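Local coordinates for protein alpha-fucosidase GH29 (Fusarium graminearum, PDB 4NI3) that hydrolyses alpha-L-fucosides as a glycoside hydrolase of family 29, probably releasing alpha-1,6-linked fucose from the N-glycan core of glycoproteins, at residues T551-F556 / V577-V582; W379-E384 / P496-E501. All coordinates share one frame; numbering follows the deposited sequence.

Contact 1: T551-F556 / V577-V582. With MAN (alpha-D-mannopyranose), chain C.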
loop_
_atom_site.group_PDB
_atom_site.type_symbol
_atom_site.label_atom_id
_atom_site.label_comp_id
_atom_site.label_asym_id
_atom_site.label_seq_id
_atom_site.Cartn_x
_atom_site.Cartn_y
_atom_site.Cartn_z
ATOM N N THR A 551 0.197 -30.897 2.743
ATOM C CA THR A 551 -1.088 -31.443 3.106
ATOM C C THR A 551 -2.146 -30.870 2.177
ATOM O O THR A 551 -2.325 -29.647 2.118
ATOM C CB THR A 551 -1.413 -31.127 4.570
ATOM O OG1 THR A 551 -0.352 -31.619 5.399
ATOM C CG2 THR A 551 -2.716 -31.778 4.962
ATOM N N LEU A 552 -2.823 -31.735 1.418
ATOM C CA LEU A 552 -3.900 -31.324 0.529
ATOM C C LEU A 552 -5.225 -31.364 1.272
ATOM O O LEU A 552 -5.524 -32.345 1.954
ATOM C CB LEU A 552 -3.990 -32.237 -0.696
ATOM C CG LEU A 552 -2.691 -32.490 -1.447
ATOM C CD1 LEU A 552 -2.946 -33.374 -2.665
ATOM C CD2 LEU A 552 -2.062 -31.201 -1.874
ATOM N N PHE A 553 -6.023 -30.317 1.140
ATOM C CA PHE A 553 -7.347 -30.293 1.727
ATOM C C PHE A 553 -8.395 -30.213 0.646
ATOM O O PHE A 553 -8.210 -29.490 -0.328
ATOM C CB PHE A 553 -7.527 -29.090 2.648
ATOM C CG PHE A 553 -6.727 -29.145 3.907
ATOM C CD1 PHE A 553 -5.393 -28.761 3.927
ATOM C CD2 PHE A 553 -7.316 -29.556 5.088
ATOM C CE1 PHE A 553 -4.672 -28.780 5.108
ATOM C CE2 PHE A 553 -6.592 -29.578 6.272
ATOM C CZ PHE A 553 -5.270 -29.192 6.276
ATOM N N SER A 554 -9.520 -30.901 0.818
ATOM C CA SER A 554 -10.622 -30.765 -0.130
ATOM C C SER A 554 -11.278 -29.377 -0.063
ATOM O O SER A 554 -11.790 -28.873 -1.061
ATOM C CB SER A 554 -11.678 -31.848 0.120
ATOM O OG SER A 554 -12.232 -31.724 1.421
ATOM N N GLY A 555 -11.281 -28.775 1.123
ATOM C CA GLY A 555 -11.979 -27.524 1.340
ATOM C C GLY A 555 -11.296 -26.296 0.764
ATOM O O GLY A 555 -10.099 -26.316 0.445
ATOM N N PHE A 556 -12.077 -25.227 0.669
ATOM C CA PHE A 556 -11.656 -23.940 0.127
ATOM C C PHE A 556 -10.493 -23.354 0.929
ATOM O O PHE A 556 -9.601 -22.705 0.372
ATOM C CB PHE A 556 -12.885 -23.009 0.142
ATOM C CG PHE A 556 -12.700 -21.685 -0.539
ATOM C CD1 PHE A 556 -13.097 -21.505 -1.860
ATOM C CD2 PHE A 556 -12.219 -20.589 0.162
ATOM C CE1 PHE A 556 -12.963 -20.262 -2.485
ATOM C CE2 PHE A 556 -12.086 -19.351 -0.455
ATOM C CZ PHE A 556 -12.455 -19.195 -1.778
ATOM N N VAL A 577 -8.577 -31.178 -4.854
ATOM C CA VAL A 577 -7.875 -30.227 -3.979
ATOM C C VAL A 577 -8.575 -28.875 -3.960
ATOM O O VAL A 577 -8.976 -28.365 -5.005
ATOM C CB VAL A 577 -6.404 -30.015 -4.427
ATOM C CG1 VAL A 577 -5.679 -29.004 -3.521
ATOM C CG2 VAL A 577 -5.661 -31.333 -4.414
ATOM N N GLY A 578 -8.709 -28.299 -2.766
ATOM C CA GLY A 578 -9.224 -26.947 -2.610
ATOM C C GLY A 578 -8.175 -26.017 -2.030
ATOM O O GLY A 578 -8.166 -24.819 -2.323
ATOM N N SER A 579 -7.274 -26.563 -1.224
ATOM C CA SER A 579 -6.270 -25.748 -0.557
ATOM C C SER A 579 -5.114 -26.631 -0.117
ATOM O O SER A 579 -5.241 -27.861 -0.036
ATOM C CB SER A 579 -6.877 -24.979 0.635
ATOM O OG SER A 579 -7.584 -25.837 1.542
ATOM N N ILE A 580 -3.971 -26.020 0.151
ATOM C CA ILE A 580 -2.748 -26.764 0.435
ATOM C C ILE A 580 -1.940 -26.100 1.539
ATOM O O ILE A 580 -1.761 -24.878 1.518
ATOM C CB ILE A 580 -1.829 -26.881 -0.825
ATOM C CG1 ILE A 580 -2.579 -27.479 -2.021
ATOM C CG2 ILE A 580 -0.549 -27.665 -0.491
ATOM C CD1 ILE A 580 -1.770 -27.477 -3.348
ATOM N N VAL A 581 -1.434 -26.892 2.474
ATOM C CA VAL A 581 -0.482 -26.407 3.472
ATOM C C VAL A 581 0.878 -27.047 3.223
ATOM O O VAL A 581 0.996 -28.274 3.133
ATOM C CB VAL A 581 -0.977 -26.707 4.905
ATOM C CG1 VAL A 581 0.078 -26.345 5.953
ATOM C CG2 VAL A 581 -2.305 -25.960 5.150
ATOM N N VAL A 582 1.911 -26.222 3.109
ATOM C CA VAL A 582 3.256 -26.699 2.793
ATOM C C VAL A 582 4.112 -26.443 4.024
ATOM O O VAL A 582 4.239 -25.299 4.467
ATOM C CB VAL A 582 3.825 -25.985 1.563
ATOM C CG1 VAL A 582 5.234 -26.524 1.235
ATOM C CG2 VAL A 582 2.898 -26.177 0.376
HETATM C C1 MAN C . -2.994 -26.329 12.097
HETATM C C2 MAN C . -1.562 -26.884 12.229
HETATM C C3 MAN C . -0.594 -25.995 11.436
HETATM C C4 MAN C . -1.052 -25.877 9.967
HETATM C C5 MAN C . -2.537 -25.455 9.904
HETATM C C6 MAN C . -3.131 -25.560 8.513
HETATM O O2 MAN C . -1.461 -28.125 11.599
HETATM O O3 MAN C . 0.755 -26.478 11.474
HETATM O O4 MAN C . -0.264 -24.900 9.297
HETATM O O5 MAN C . -3.351 -26.297 10.744
HETATM O O6 MAN C . -4.039 -24.484 8.357
HETATM O O HOH W 1 1.756 -29.762 5.504
#
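Thr551 pairs with Val581 through two nearly straight backbone bonds: Thr551 N reaches Val581 O at 2.8 Å, and Val581 N returns to Thr551 O at 2.9 Å. A water joins the same two residues, bonded to Thr551 OG1 and donating to Val581 O, so this carbonyl receives both an amide and a water. Leu552 turns to the other face of the sheet. There CD1 touches Val577 CG2, while CD2 lies 3.8 Å from Ile580 CG1, the leucine and isoleucine running side by side in the same direction. Phe553 returns to the face of Thr551, and its CE1 meets Val581 CG2 at 3.7 Å; the same methyl also touches C6 of a mannose, 3.5 Å away. Strands 548-553 and 579-584 are antiparallel neighbours in a four-stranded sheet, and their pairing ends in a classic beta bulge, with Gly578 and Ser579 both opposite Phe553. Phe553 O accepts from both amides, from Gly578 N at 2.8 Å and from Ser579 N at 3.2 Å. Beyond the bulge Gly555 O takes the hydroxyl of Ser579, its OG 2.8 Å away and well above the carbonyl plane. With chi1 at 52°, OG sits between the serine's own N and carbonyl carbon; it also bonds Phe558 N. Phe556 O rests against Ser579 CB.

Contact 2: W379-E384 / P496-E501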
loop_
_atom_site.group_PDB
_atom_site.type_symbol
_atom_site.label_atom_id
_atom_site.label_comp_id
_atom_site.label_asym_id
_atom_site.label_seq_id
_atom_site.Cartn_x
_atom_site.Cartn_y
_atom_site.Cartn_z
ATOM N N TRP A 379 5.918 -12.993 -9.672
ATOM C CA TRP A 379 6.255 -14.359 -10.046
ATOM C C TRP A 379 5.759 -15.252 -8.911
ATOM O O TRP A 379 5.033 -14.794 -8.054
ATOM C CB TRP A 379 7.757 -14.484 -10.242
ATOM C CG TRP A 379 8.219 -15.698 -11.014
ATOM C CD1 TRP A 379 7.537 -16.373 -11.990
ATOM C CD2 TRP A 379 9.474 -16.380 -10.847
ATOM N NE1 TRP A 379 8.311 -17.437 -12.450
ATOM C CE2 TRP A 379 9.494 -17.450 -11.762
ATOM C CE3 TRP A 379 10.577 -16.179 -10.016
ATOM C CZ2 TRP A 379 10.591 -18.318 -11.874
ATOM C CZ3 TRP A 379 11.670 -17.038 -10.135
ATOM C CH2 TRP A 379 11.658 -18.089 -11.063
ATOM N N ASP A 380 6.143 -16.515 -8.881
ATOM C CA ASP A 380 5.696 -17.362 -7.771
ATOM C C ASP A 380 6.645 -17.288 -6.606
ATOM O O ASP A 380 6.306 -17.674 -5.500
ATOM C CB ASP A 380 5.544 -18.812 -8.219
ATOM C CG ASP A 380 4.312 -19.021 -9.072
ATOM O OD1 ASP A 380 3.298 -18.301 -8.868
ATOM O OD2 ASP A 380 4.364 -19.908 -9.942
ATOM N N ILE A 381 7.847 -16.797 -6.862
ATOM C CA ILE A 381 8.835 -16.571 -5.833
ATOM C C ILE A 381 9.215 -15.111 -5.903
ATOM O O ILE A 381 9.506 -14.607 -6.985
ATOM C CB ILE A 381 10.087 -17.476 -6.040
ATOM C CG1 ILE A 381 9.683 -18.951 -5.942
ATOM C CG2 ILE A 381 11.150 -17.155 -5.002
ATOM C CD1 ILE A 381 10.794 -19.894 -6.245
ATOM N N TYR A 382 9.202 -14.404 -4.781
ATOM C CA TYR A 382 9.297 -12.950 -4.875
ATOM C C TYR A 382 10.734 -12.493 -5.038
ATOM O O TYR A 382 10.976 -11.426 -5.608
ATOM C CB TYR A 382 8.661 -12.267 -3.648
ATOM C CG TYR A 382 9.436 -12.483 -2.373
ATOM C CD1 TYR A 382 10.533 -11.691 -2.060
ATOM C CD2 TYR A 382 9.080 -13.489 -1.486
ATOM C CE1 TYR A 382 11.276 -11.914 -0.908
ATOM C CE2 TYR A 382 9.797 -13.697 -0.330
ATOM C CZ TYR A 382 10.877 -12.907 -0.048
ATOM O OH TYR A 382 11.578 -13.148 1.116
ATOM N N GLY A 383 11.705 -13.278 -4.563
ATOM C CA GLY A 383 13.052 -12.748 -4.469
ATOM C C GLY A 383 14.017 -13.658 -3.745
ATOM O O GLY A 383 13.626 -14.744 -3.309
ATOM N N GLU A 384 15.263 -13.210 -3.652
ATOM C CA GLU A 384 16.346 -13.998 -3.041
ATOM C C GLU A 384 17.325 -13.091 -2.387
ATOM O O GLU A 384 17.538 -11.989 -2.833
ATOM C CB GLU A 384 17.154 -14.811 -4.062
ATOM C CG GLU A 384 16.372 -15.623 -5.015
ATOM C CD GLU A 384 17.226 -16.305 -6.076
ATOM O OE1 GLU A 384 18.478 -16.187 -6.050
ATOM O OE2 GLU A 384 16.599 -16.995 -6.866
ATOM N N PRO A 496 9.936 -21.071 -16.756
ATOM C CA PRO A 496 9.938 -22.360 -16.060
ATOM C C PRO A 496 9.398 -22.234 -14.649
ATOM O O PRO A 496 9.545 -21.181 -14.021
ATOM C CB PRO A 496 11.426 -22.754 -16.020
ATOM C CG PRO A 496 12.073 -21.949 -17.070
ATOM C CD PRO A 496 11.286 -20.673 -17.194
ATOM N N VAL A 497 8.793 -23.315 -14.159
ATOM C CA VAL A 497 8.311 -23.390 -12.788
ATOM C C VAL A 497 9.428 -23.895 -11.886
ATOM O O VAL A 497 9.841 -25.065 -11.986
ATOM C CB VAL A 497 7.107 -24.323 -12.675
ATOM C CG1 VAL A 497 6.601 -24.373 -11.223
ATOM C CG2 VAL A 497 6.004 -23.875 -13.620
ATOM N N PRO A 498 9.930 -23.038 -10.992
ATOM C CA PRO A 498 11.019 -23.427 -10.084
ATOM C C PRO A 498 10.580 -24.340 -8.934
ATOM O O PRO A 498 9.453 -24.246 -8.465
ATOM C CB PRO A 498 11.501 -22.088 -9.539
ATOM C CG PRO A 498 10.252 -21.202 -9.601
ATOM C CD PRO A 498 9.459 -21.653 -10.779
ATOM N N GLN A 499 11.472 -25.213 -8.487
ATOM C CA GLN A 499 11.239 -26.003 -7.284
ATOM C C GLN A 499 11.917 -25.316 -6.104
ATOM O O GLN A 499 13.134 -25.225 -6.058
ATOM C CB GLN A 499 11.790 -27.426 -7.468
ATOM C CG GLN A 499 11.365 -28.362 -6.350
ATOM C CD GLN A 499 9.902 -28.718 -6.438
ATOM O OE1 GLN A 499 9.313 -28.755 -7.528
ATOM N NE2 GLN A 499 9.288 -28.946 -5.282
ATOM N N PRO A 500 11.134 -24.812 -5.129
ATOM C CA PRO A 500 11.785 -24.153 -3.999
ATOM C C PRO A 500 12.660 -25.127 -3.239
ATOM O O PRO A 500 12.325 -26.311 -3.230
ATOM C CB PRO A 500 10.603 -23.692 -3.124
ATOM C CG PRO A 500 9.478 -23.567 -4.064
ATOM C CD PRO A 500 9.672 -24.702 -5.064
ATOM N N GLU A 501 13.730 -24.652 -2.608
ATOM C CA GLU A 501 14.557 -25.499 -1.759
ATOM C C GLU A 501 13.705 -26.186 -0.694
ATOM O O GLU A 501 13.838 -27.392 -0.457
ATOM C CB GLU A 501 15.666 -24.681 -1.099
ATOM C CG GLU A 501 16.610 -25.503 -0.233
ATOM C CD GLU A 501 17.681 -24.662 0.455
ATOM O OE1 GLU A 501 17.702 -23.431 0.260
ATOM O OE2 GLU A 501 18.505 -25.241 1.196
HETATM O O HOH W 2 7.026 -19.717 -13.541
#
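The linker between two beta-sheets, a proline-rich loop running from strand 485-491 to strand 504-507, packs here against the residues that lead into edge strand 383-384. In segment 496-501 prolines alternate with other residues (Pro496, Pro498 and Pro500), and the ring of Pro498 carries most of the contact. Its CG touches two side chains, 3.7 Å from Trp379 CZ2 and 3.6 Å from Ile381 CD1. The indole and the proline approach from opposite directions, and the six-membered end of the indole does the touching, with CD of Pro498 also 3.7 Å from CZ2. Ile381 extends past Pro498 in the opposite sense, its chain nearly straight at chi2 (175°), which brings Ile381 CD1 to a loose 4.5 Å from Pro500 CG. Pro496 offers its carbonyl instead: the oxygen lies in the plane of the indole, at its edge. A water completes this polar side, accepting a hydrogen bond from Trp379 NE1 at 2.8 Å and donating to Pro496 O at 3.0 Å, so the indole N-H is satisfied without a direct bond to the loop. Phe407 of strand 405-409 meets the same indole edge-to-face, while Pro498 also touches Ala518 of strand 516-519. This is apolar packing of a proline-rich connection between two antiparallel sheets against the chain leading into the edge strand of the first.

The two contacts follow one another along the chain, contact 2 closing at 501 before contact 1 opens at 551. Their centres are 20 Å apart and their nearest atoms about 7 Å apart. Contact 2 involves the loop that leaves the six-stranded antiparallel sheet and has no direct hydrogen bond; contact 1 pairs two strands of a later sheet, mainly by main-chain hydrogen bonds. Their centres lie 29 Å (contact 1) and 23 Å (contact 2) from the centre of the chain, on the same side. Both are structural packing outside the eight-stranded parallel barrel, the fold that holds the catalytic site in this family. Mannose residues lie against Thr551, Phe553 and Val581.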